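Local atomic coordinates of R.Ecl18kI (PDB entry 2GB7), a protein that cuts double-stranded DNA at the sequence 5'-CCNGG-3', before the first cytosine, as a type II restriction endonuclease. Residues K30-L35 with I54-N59; S50-A55 with E125-L130; Y44-P49 with M251-M256. The protein carries 1 engineered substitution. One frame throughout, in Å; residues are numbered along the deposited sequence.

Interaction 1: residues K30-L35 with I54-N59; sequences KTFCDL and IAMRKN. With nucleotides of chain B.
Met56 reaches over the backbone of Phe32 and along the side chain of Thr31 where the last turn of helix 24-34 packs on helix 49-77, a steep helix-helix crossing with local axes 9.9 Å apart and directions 116° from one another. The thioether can be followed outward. Its CB lies against Ile127 of helix 102-134. The bend at the second torsion (chi2 -70°) carries SD to within 3.8 Å of Phe32 CA, and a further bend at the third turns CE onto the peptide, 3.6 Å from Phe32 N. CE also touches CB of Phe32, whose ring meets that of Tyr291 edge-to-face and packs on Tyr37 as well. Methyl CG2 of Thr31 stands 3.7 Å from Asn59 CB, while OG1 is turned to Leu27 O.

Leu35 closes the other end with both methyls on the Asn59 side chain: CD1 is 3.7 Å from Asn59 ND2, and CD2 meets CG of the same amide. That amide is pinned to its own helix, because ND2 donates to Ala55 O with an N-H...O angle of 164°. The helix bond from Asn59 N reaches this oxygen from the opposite face of its carbonyl plane.

On the DNA side of helix 49-77, Arg57 turns a face of its guanidinium to a thymine: C4 of DT5 of chain B lies 3.8 Å above the centre of the guanidinium of Arg57.

Interaction 2: residues S50-A55 with E125-L130; sequences SEYIIA and ESILEL. With nucleotides of chain B.
Tyr52 points its phenol across to helix 102-134 and ties the two helices with a hydrogen bond, OH to Ile127 O at 2.8 Å. This is a buried, roughly antiparallel helix pair, at 142° with local axes 10.3 Å apart, and residues 125-130 on its second helix belong to the EcoRII C-terminal family region. The closest pair of CA atoms is that of Ile53 and Ile127.

The ring of Tyr52 is set edge-on to the acceptor: the carbonyl oxygen lies near the ring plane, and the hydroxyl in turn lies in the carbonyl plane, on a lone pair, with a C=O...O angle of 125°. A first torsion of 153°, CG roughly anti to the backbone nitrogen, lets the end of the ring reach helix 102-134. CE2 also meets Ile127 CG2 at 3.5 Å, the methyl standing well off the ring plane. Tyr52 and Leu130 stand about perpendicular, so that the phenol oxygen ends 3.5 Å from Leu130 CB.

Ile53 continues the seam one residue on. Its CG1 slants across Ile127 CG2 at 4.1 Å, and its CD1 reaches Leu128 CD2 at 3.7 Å. Although the CB of Leu128 starts off away from the partner helix, the branch returns to it. The polar phenol oxygen is thus satisfied by a main-chain carbonyl inside an otherwise apolar interface.

Apart from the seam, Glu125 touches Asp160 and brings OE2 to 3.5 Å from C5' of DC3 of chain B. Around the seam, Tyr37 and Phe45 meet the Tyr52 ring edge-to-face, Phe32 of helix 24-34 covers Tyr52 and Leu130, and Phe248 of helix 248-259 closes over Ile53 and Leu128.

Interaction 3: residues Y44-P49 with M251-M256; sequences YFLNNP and MLQSAM
Phe45, whose backbone O lies 4.2 Å from Leu252 CG, carries its neighbour's ring on one face: Tyr44 CD2 sits 3.7 Å above the plane, over the centre. For the Tyr44 ring the approach is at the edge, with Phe45 CD2 in its plane. The amide of Asn48 is the third flat group. Its ND2 donates to Tyr44 O at 3.0 Å, in the carbonyl plane on a lone pair and nearly in its own amide plane, and Asn48 N shares that oxygen. Two bonds thus hold Tyr44 O in the last turn of helix 42-47, just before Pro49 opens helix 49-77.

Across the gap Leu46 does most of the touching. With CG anti to the backbone nitrogen (chi1 -177°), its branch reaches out to helix 248-259: CD1 lies 3.5 Å from Leu252 O, and the same methyl is 3.9 Å from Met256 CB. CD2 meets Met256 CG at 4.0 Å, the two side chains standing about at right angles. Gln253 flanks them, and its NE2 is hydrogen-bonded to Glu257. Pro49 CB completes the contact more loosely, 4.3 Å from Leu252 CD2, while Leu131 of helix 102-134 lies against Phe45, Pro49 and Leu252.

Helix 248-259 follows the edge strand 245-247, and Met251 and Ala255 lie on the central strand 177-181. The contact thus joins N-terminal helices to helix 248-259, which packs on the sheet, in the mixed alpha/beta core of the PDDEXK nuclease clan.

Interaction 2 is the fully buried member of the set, whereas interactions 1 and 3 are only partly buried. Interactions 1 and 2 use overlapping stretches of helix 49-77, packed against helix 24-34 and helix 102-134 in turn; interaction 3 lies just ahead of that helix in the chain and reaches helix 248-259, beside the sheet. Aromatic residues join them: Phe32 touches Tyr52 and Phe45, and the Tyr52 ring meets Phe45 as well. Only interaction 2 has a hydrogen bond between its segments. Interaction 1 rests on a thioether, leucine methyls and an asparagine amide, interaction 3 on leucine with methionine side-chain carbons. Interactions 1 and 2 border DNA, while interaction 3 stays about 14 Å from it at its nearest atom.

Interaction 1: residues K30-L35 with I54-N59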
loop_
_atom_site.group_PDB
_atom_site.type_symbol
_atom_site.label_atom_id
_atom_site.label_comp_id
_atom_site.label_asym_id
_atom_site.label_seq_id
_atom_site.Cartn_x
_atom_site.Cartn_y
_atom_site.Cartn_z
ATOM N N LYS F 30 17.386 4.977 -20.497
ATOM C CA LYS F 30 17.177 5.627 -21.798
ATOM C C LYS F 30 17.003 7.146 -21.651
ATOM O O LYS F 30 17.614 7.947 -22.407
ATOM C CB LYS F 30 15.955 5.004 -22.494
ATOM C CG LYS F 30 15.763 5.515 -23.913
ATOM C CD LYS F 30 14.481 4.907 -24.494
ATOM C CE LYS F 30 14.164 5.443 -25.869
ATOM N NZ LYS F 30 12.902 4.798 -26.369
ATOM N N THR F 31 16.193 7.527 -20.663
ATOM C CA THR F 31 15.837 8.918 -20.411
ATOM C C THR F 31 17.063 9.671 -19.905
ATOM O O THR F 31 17.360 10.764 -20.370
ATOM C CB THR F 31 14.654 8.993 -19.432
ATOM O OG1 THR F 31 13.539 8.328 -20.034
ATOM C CG2 THR F 31 14.260 10.432 -19.156
ATOM N N PHE F 32 17.772 9.062 -18.961
ATOM C CA PHE F 32 19.061 9.593 -18.467
ATOM C C PHE F 32 20.012 9.979 -19.600
ATOM O O PHE F 32 20.547 11.083 -19.620
ATOM C CB PHE F 32 19.705 8.549 -17.570
ATOM C CG PHE F 32 20.968 9.023 -16.843
ATOM C CD1 PHE F 32 20.859 9.688 -15.627
ATOM C CD2 PHE F 32 22.236 8.688 -17.322
ATOM C CE1 PHE F 32 22.024 10.045 -14.871
ATOM C CE2 PHE F 32 23.403 9.070 -16.611
ATOM C CZ PHE F 32 23.287 9.745 -15.384
ATOM N N CYS F 33 20.206 9.070 -20.539
ATOM C CA CYS F 33 21.055 9.322 -21.690
ATOM C C CYS F 33 20.439 10.316 -22.689
ATOM O O CYS F 33 21.166 11.175 -23.222
ATOM C CB CYS F 33 21.409 8.001 -22.360
ATOM S SG CYS F 33 22.383 6.932 -21.288
ATOM N N ASP F 34 19.127 10.214 -22.922
ATOM C CA ASP F 34 18.438 11.105 -23.871
ATOM C C ASP F 34 18.539 12.553 -23.440
ATOM O O ASP F 34 18.661 13.444 -24.271
ATOM C CB ASP F 34 16.955 10.754 -24.024
ATOM C CG ASP F 34 16.709 9.539 -24.904
ATOM O OD1 ASP F 34 17.641 9.053 -25.571
ATOM O OD2 ASP F 34 15.548 9.071 -24.924
ATOM N N LEU F 35 18.491 12.790 -22.133
ATOM C CA LEU F 35 18.577 14.147 -21.603
ATOM C C LEU F 35 20.009 14.660 -21.400
ATOM O O LEU F 35 20.203 15.793 -20.938
ATOM C CB LEU F 35 17.777 14.249 -20.304
ATOM C CG LEU F 35 16.260 14.020 -20.393
ATOM C CD1 LEU F 35 15.677 13.957 -18.981
ATOM C CD2 LEU F 35 15.539 15.086 -21.227
ATOM N N ILE F 54 13.233 15.831 -10.868
ATOM C CA ILE F 54 11.971 16.280 -11.473
ATOM C C ILE F 54 11.998 16.146 -12.999
ATOM O O ILE F 54 11.008 15.692 -13.590
ATOM C CB ILE F 54 11.625 17.747 -11.058
ATOM C CG1 ILE F 54 11.409 17.847 -9.540
ATOM C CG2 ILE F 54 10.368 18.304 -11.815
ATOM C CD1 ILE F 54 10.183 17.088 -9.042
ATOM N N ALA F 55 13.120 16.516 -13.619
ATOM C CA ALA F 55 13.258 16.405 -15.080
ATOM C C ALA F 55 13.201 14.940 -15.487
ATOM O O ALA F 55 12.526 14.597 -16.453
ATOM C CB ALA F 55 14.559 17.063 -15.565
ATOM N N MET F 56 13.858 14.065 -14.725
ATOM C CA MET F 56 13.784 12.631 -15.028
ATOM C C MET F 56 12.351 12.099 -14.968
ATOM O O MET F 56 11.882 11.385 -15.889
ATOM C CB MET F 56 14.730 11.835 -14.123
ATOM C CG MET F 56 16.223 12.036 -14.445
ATOM S SD MET F 56 16.740 11.294 -16.008
ATOM C CE MET F 56 16.362 9.547 -15.731
ATOM N N ARG F 57 11.659 12.430 -13.879
ATOM C CA ARG F 57 10.272 12.009 -13.660
ATOM C C ARG F 57 9.384 12.469 -14.803
ATOM O O ARG F 57 8.676 11.666 -15.396
ATOM C CB ARG F 57 9.756 12.584 -12.356
ATOM C CG ARG F 57 10.292 11.877 -11.107
ATOM C CD ARG F 57 9.312 10.801 -10.716
ATOM N NE ARG F 57 8.017 11.366 -10.315
ATOM C CZ ARG F 57 7.005 10.671 -9.798
ATOM N NH1 ARG F 57 7.078 9.356 -9.648
ATOM N NH2 ARG F 57 5.904 11.305 -9.439
ATOM N N LYS F 58 9.457 13.756 -15.138
ATOM C CA LYS F 58 8.631 14.320 -16.225
ATOM C C LYS F 58 8.865 13.640 -17.554
ATOM O O LYS F 58 7.914 13.329 -18.284
ATOM C CB LYS F 58 8.950 15.809 -16.392
ATOM C CG LYS F 58 8.232 16.709 -15.397
ATOM C CD LYS F 58 8.753 18.134 -15.453
ATOM C CE LYS F 58 8.800 18.653 -16.885
ATOM N NZ LYS F 58 9.835 19.723 -16.976
ATOM N N ASN F 59 10.135 13.466 -17.903
ATOM C CA ASN F 59 10.481 12.839 -19.164
ATOM C C ASN F 59 10.175 11.346 -19.235
ATOM O O ASN F 59 9.659 10.860 -20.260
ATOM C CB ASN F 59 11.894 13.207 -19.583
ATOM C CG ASN F 59 11.974 14.644 -20.052
ATOM O OD1 ASN F 59 11.673 14.935 -21.213
ATOM N ND2 ASN F 59 12.323 15.567 -19.146
ATOM P P DT B 5 1.989 6.576 -6.296
ATOM O OP1 DT B 5 2.877 7.405 -5.448
ATOM O OP2 DT B 5 0.637 7.077 -6.649
ATOM O "O5'" DT B 5 2.775 6.231 -7.640
ATOM C "C5'" DT B 5 2.148 5.518 -8.711
ATOM C "C4'" DT B 5 1.301 6.463 -9.532
ATOM O "O4'" DT B 5 2.081 7.606 -9.965
ATOM C "C3'" DT B 5 0.662 5.877 -10.796
ATOM O "O3'" DT B 5 -0.698 6.317 -10.865
ATOM C "C2'" DT B 5 1.450 6.537 -11.921
ATOM C "C1'" DT B 5 1.733 7.893 -11.305
ATOM N N1 DT B 5 2.814 8.705 -11.901
ATOM C C2 DT B 5 2.554 10.043 -12.104
ATOM O O2 DT B 5 1.477 10.556 -11.847
ATOM N N3 DT B 5 3.600 10.755 -12.628
ATOM C C4 DT B 5 4.849 10.273 -12.970
ATOM O O4 DT B 5 5.698 11.038 -13.420
ATOM C C5 DT B 5 5.046 8.855 -12.748
ATOM C C7 DT B 5 6.360 8.239 -13.105
ATOM C C6 DT B 5 4.030 8.153 -12.229
#

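Interaction 2: residues S50-A55 with E125-L130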
loop_
_atom_site.group_PDB
_atom_site.type_symbol
_atom_site.label_atom_id
_atom_site.label_comp_id
_atom_site.label_asym_id
_atom_site.label_seq_id
_atom_site.Cartn_x
_atom_site.Cartn_y
_atom_site.Cartn_z
ATOM N N SER F 50 17.627 18.025 -7.090
ATOM C CA SER F 50 16.165 18.161 -7.174
ATOM C C SER F 50 15.702 18.381 -8.595
ATOM O O SER F 50 14.712 17.810 -9.043
ATOM C CB SER F 50 15.611 19.264 -6.280
ATOM O OG SER F 50 15.822 18.977 -4.910
ATOM N N GLU F 51 16.439 19.241 -9.292
ATOM C CA GLU F 51 16.129 19.523 -10.680
ATOM C C GLU F 51 16.249 18.291 -11.548
ATOM O O GLU F 51 15.392 18.057 -12.399
ATOM C CB GLU F 51 17.047 20.629 -11.200
ATOM C CG GLU F 51 16.788 21.989 -10.546
ATOM C CD GLU F 51 17.409 22.112 -9.158
ATOM O OE1 GLU F 51 18.108 21.172 -8.707
ATOM O OE2 GLU F 51 17.224 23.170 -8.511
ATOM N N TYR F 52 17.316 17.527 -11.339
ATOM C CA TYR F 52 17.556 16.314 -12.082
ATOM C C TYR F 52 16.394 15.325 -11.856
ATOM O O TYR F 52 15.830 14.769 -12.809
ATOM C CB TYR F 52 18.918 15.723 -11.710
ATOM C CG TYR F 52 18.991 14.245 -11.901
ATOM C CD1 TYR F 52 19.343 13.683 -13.138
ATOM C CD2 TYR F 52 18.672 13.393 -10.849
ATOM C CE1 TYR F 52 19.379 12.302 -13.305
ATOM C CE2 TYR F 52 18.684 12.025 -11.013
ATOM C CZ TYR F 52 19.067 11.497 -12.222
ATOM O OH TYR F 52 19.052 10.138 -12.387
ATOM N N ILE F 53 16.013 15.140 -10.593
ATOM C CA ILE F 53 14.940 14.200 -10.258
ATOM C C ILE F 53 13.619 14.563 -10.938
ATOM O O ILE F 53 12.980 13.710 -11.557
ATOM C CB ILE F 53 14.756 14.129 -8.732
ATOM C CG1 ILE F 53 15.956 13.425 -8.112
ATOM C CG2 ILE F 53 13.443 13.408 -8.367
ATOM C CD1 ILE F 53 16.098 13.642 -6.596
ATOM N N ILE F 54 13.233 15.831 -10.868
ATOM C CA ILE F 54 11.971 16.280 -11.473
ATOM C C ILE F 54 11.998 16.146 -12.999
ATOM O O ILE F 54 11.008 15.692 -13.590
ATOM C CB ILE F 54 11.625 17.747 -11.058
ATOM C CG1 ILE F 54 11.409 17.847 -9.540
ATOM C CG2 ILE F 54 10.368 18.304 -11.815
ATOM C CD1 ILE F 54 10.183 17.088 -9.042
ATOM N N ALA F 55 13.120 16.516 -13.619
ATOM C CA ALA F 55 13.258 16.405 -15.080
ATOM C C ALA F 55 13.201 14.940 -15.487
ATOM O O ALA F 55 12.526 14.597 -16.453
ATOM C CB ALA F 55 14.559 17.063 -15.565
ATOM N N GLU F 125 13.399 4.874 -7.597
ATOM C CA GLU F 125 14.616 4.244 -7.112
ATOM C C GLU F 125 15.772 4.275 -8.130
ATOM O O GLU F 125 16.934 4.618 -7.753
ATOM C CB GLU F 125 14.280 2.806 -6.697
ATOM C CG GLU F 125 13.301 2.697 -5.515
ATOM C CD GLU F 125 12.447 1.418 -5.536
ATOM O OE1 GLU F 125 12.869 0.391 -6.120
ATOM O OE2 GLU F 125 11.331 1.455 -4.968
ATOM N N SER F 126 15.459 3.989 -9.402
ATOM C CA SER F 126 16.454 3.977 -10.476
ATOM C C SER F 126 16.987 5.382 -10.710
ATOM O O SER F 126 18.175 5.587 -10.950
ATOM C CB SER F 126 15.836 3.437 -11.752
ATOM O OG SER F 126 15.478 2.084 -11.572
ATOM N N ILE F 127 16.080 6.353 -10.675
ATOM C CA ILE F 127 16.491 7.757 -10.829
ATOM C C ILE F 127 17.480 8.148 -9.712
ATOM O O ILE F 127 18.513 8.813 -9.945
ATOM C CB ILE F 127 15.262 8.676 -10.808
ATOM C CG1 ILE F 127 14.453 8.478 -12.114
ATOM C CG2 ILE F 127 15.723 10.153 -10.618
ATOM C CD1 ILE F 127 13.082 9.130 -12.047
ATOM N N LEU F 128 17.204 7.730 -8.477
ATOM C CA LEU F 128 18.114 8.057 -7.346
ATOM C C LEU F 128 19.444 7.294 -7.415
ATOM O O LEU F 128 20.493 7.804 -7.037
ATOM C CB LEU F 128 17.401 7.769 -6.011
ATOM C CG LEU F 128 16.168 8.654 -5.743
ATOM C CD1 LEU F 128 15.442 8.144 -4.446
ATOM C CD2 LEU F 128 16.644 10.134 -5.596
ATOM N N GLU F 129 19.378 6.071 -7.946
ATOM C CA GLU F 129 20.567 5.266 -8.154
ATOM C C GLU F 129 21.499 5.970 -9.131
ATOM O O GLU F 129 22.694 6.173 -8.841
ATOM C CB GLU F 129 20.114 3.949 -8.758
ATOM C CG GLU F 129 21.185 2.980 -9.009
ATOM C CD GLU F 129 20.636 1.659 -9.506
ATOM O OE1 GLU F 129 19.395 1.442 -9.428
ATOM O OE2 GLU F 129 21.464 0.842 -9.955
ATOM N N LEU F 130 20.960 6.377 -10.276
ATOM C CA LEU F 130 21.785 7.089 -11.256
ATOM C C LEU F 130 22.287 8.437 -10.749
ATOM O O LEU F 130 23.364 8.849 -11.116
ATOM C CB LEU F 130 21.039 7.239 -12.590
ATOM C CG LEU F 130 20.833 5.900 -13.300
ATOM C CD1 LEU F 130 19.898 6.069 -14.485
ATOM C CD2 LEU F 130 22.153 5.322 -13.796
ATOM P P DC B 3 9.546 -0.992 -0.652
ATOM O OP1 DC B 3 10.750 -0.125 -0.738
ATOM O OP2 DC B 3 8.694 -0.963 0.572
ATOM O "O5'" DC B 3 8.662 -0.682 -1.935
ATOM C "C5'" DC B 3 9.266 -0.765 -3.221
ATOM C "C4'" DC B 3 8.286 -0.332 -4.281
ATOM O "O4'" DC B 3 7.442 -1.459 -4.623
ATOM C "C3'" DC B 3 7.362 0.759 -3.755
ATOM O "O3'" DC B 3 7.492 2.010 -4.403
ATOM C "C2'" DC B 3 5.957 0.217 -3.911
ATOM C "C1'" DC B 3 6.087 -1.043 -4.747
ATOM N N1 DC B 3 5.236 -2.085 -4.152
ATOM C C2 DC B 3 4.169 -2.600 -4.891
ATOM O O2 DC B 3 3.987 -2.196 -6.047
ATOM N N3 DC B 3 3.356 -3.523 -4.322
ATOM C C4 DC B 3 3.578 -3.925 -3.070
ATOM N N4 DC B 3 2.750 -4.834 -2.541
ATOM C C5 DC B 3 4.661 -3.418 -2.299
ATOM C C6 DC B 3 5.464 -2.517 -2.876
#

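Interaction 3: residues Y44-P49 with M251-M256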
loop_
_atom_site.group_PDB
_atom_site.type_symbol
_atom_site.label_atom_id
_atom_site.label_comp_id
_atom_site.label_asym_id
_atom_site.label_seq_id
_atom_site.Cartn_x
_atom_site.Cartn_y
_atom_site.Cartn_z
ATOM N N TYR F 44 27.666 18.490 -11.108
ATOM C CA TYR F 44 26.292 18.707 -11.572
ATOM C C TYR F 44 25.253 18.021 -10.678
ATOM O O TYR F 44 24.256 18.625 -10.295
ATOM C CB TYR F 44 26.081 18.270 -13.032
ATOM C CG TYR F 44 24.603 18.277 -13.370
ATOM C CD1 TYR F 44 23.923 19.471 -13.663
ATOM C CD2 TYR F 44 23.866 17.107 -13.292
ATOM C CE1 TYR F 44 22.534 19.458 -13.907
ATOM C CE2 TYR F 44 22.500 17.087 -13.539
ATOM C CZ TYR F 44 21.842 18.251 -13.842
ATOM O OH TYR F 44 20.476 18.149 -14.063
ATOM N N PHE F 45 25.497 16.758 -10.374
ATOM C CA PHE F 45 24.562 15.970 -9.592
ATOM C C PHE F 45 24.564 16.407 -8.135
ATOM O O PHE F 45 23.540 16.385 -7.466
ATOM C CB PHE F 45 24.916 14.497 -9.733
ATOM C CG PHE F 45 24.713 13.989 -11.122
ATOM C CD1 PHE F 45 23.442 13.555 -11.528
ATOM C CD2 PHE F 45 25.763 13.951 -12.035
ATOM C CE1 PHE F 45 23.240 13.097 -12.831
ATOM C CE2 PHE F 45 25.559 13.471 -13.351
ATOM C CZ PHE F 45 24.291 13.064 -13.746
ATOM N N LEU F 46 25.738 16.802 -7.659
ATOM C CA LEU F 46 25.894 17.214 -6.285
ATOM C C LEU F 46 25.085 18.473 -6.074
ATOM O O LEU F 46 24.438 18.645 -5.033
ATOM C CB LEU F 46 27.390 17.469 -6.011
ATOM C CG LEU F 46 27.865 17.846 -4.620
ATOM C CD1 LEU F 46 27.274 16.893 -3.574
ATOM C CD2 LEU F 46 29.385 17.797 -4.615
ATOM N N ASN F 47 25.103 19.349 -7.072
ATOM C CA ASN F 47 24.532 20.672 -6.921
ATOM C C ASN F 47 23.097 20.768 -7.335
ATOM O O ASN F 47 22.385 21.623 -6.811
ATOM C CB ASN F 47 25.341 21.731 -7.686
ATOM C CG ASN F 47 26.723 21.935 -7.121
ATOM O OD1 ASN F 47 26.961 21.785 -5.915
ATOM N ND2 ASN F 47 27.651 22.282 -7.992
ATOM N N ASN F 48 22.658 19.886 -8.243
ATOM C CA ASN F 48 21.350 20.033 -8.897
ATOM C C ASN F 48 20.473 18.791 -8.743
ATOM O O ASN F 48 19.709 18.476 -9.663
ATOM C CB ASN F 48 21.474 20.246 -10.423
ATOM C CG ASN F 48 22.226 21.510 -10.795
ATOM O OD1 ASN F 48 21.613 22.530 -11.114
ATOM N ND2 ASN F 48 23.550 21.458 -10.725
ATOM N N PRO F 49 20.512 18.121 -7.598
ATOM C CA PRO F 49 19.707 16.876 -7.550
ATOM C C PRO F 49 18.207 17.004 -7.718
ATOM O O PRO F 49 17.551 16.184 -8.391
ATOM C CB PRO F 49 20.108 16.253 -6.210
ATOM C CG PRO F 49 20.554 17.401 -5.366
ATOM C CD PRO F 49 21.176 18.393 -6.319
ATOM N N MET F 251 21.048 16.079 1.365
ATOM C CA MET F 251 21.414 14.670 1.372
ATOM C C MET F 251 22.678 14.405 0.578
ATOM O O MET F 251 23.560 13.687 1.043
ATOM C CB MET F 251 20.279 13.783 0.846
ATOM C CG MET F 251 20.601 12.311 1.070
ATOM S SD MET F 251 19.254 11.276 0.447
ATOM C CE MET F 251 19.581 11.356 -1.293
ATOM N N LEU F 252 22.772 14.965 -0.626
ATOM C CA LEU F 252 23.951 14.747 -1.471
ATOM C C LEU F 252 25.223 15.321 -0.856
ATOM O O LEU F 252 26.300 14.727 -0.945
ATOM C CB LEU F 252 23.730 15.305 -2.869
ATOM C CG LEU F 252 23.176 14.296 -3.872
ATOM C CD1 LEU F 252 24.253 13.267 -4.252
ATOM C CD2 LEU F 252 21.899 13.526 -3.372
ATOM N N GLN F 253 25.081 16.456 -0.214
ATOM C CA GLN F 253 26.218 17.064 0.459
ATOM C C GLN F 253 26.712 16.131 1.568
ATOM O O GLN F 253 27.914 15.880 1.695
ATOM C CB GLN F 253 25.819 18.408 1.025
ATOM C CG GLN F 253 27.007 19.142 1.598
ATOM C CD GLN F 253 28.109 19.398 0.551
ATOM O OE1 GLN F 253 27.829 19.738 -0.605
ATOM N NE2 GLN F 253 29.373 19.250 0.971
ATOM N N SER F 254 25.776 15.588 2.343
ATOM C CA SER F 254 26.141 14.646 3.410
ATOM C C SER F 254 26.775 13.381 2.825
ATOM O O SER F 254 27.788 12.896 3.333
ATOM C CB SER F 254 24.891 14.307 4.228
ATOM O OG SER F 254 24.488 15.479 4.928
ATOM N N ALA F 255 26.227 12.881 1.715
ATOM C CA ALA F 255 26.767 11.659 1.113
ATOM C C ALA F 255 28.168 11.888 0.614
ATOM O O ALA F 255 29.046 11.044 0.781
ATOM C CB ALA F 255 25.871 11.164 -0.043
ATOM N N MET F 256 28.388 13.061 0.032
ATOM C CA MET F 256 29.676 13.382 -0.550
ATOM C C MET F 256 30.692 13.503 0.569
ATOM O O MET F 256 31.802 12.966 0.465
ATOM C CB MET F 256 29.591 14.685 -1.329
ATOM C CG MET F 256 30.865 15.014 -2.077
ATOM S SD MET F 256 31.384 13.756 -3.261
ATOM C CE MET F 256 33.088 14.264 -3.552
#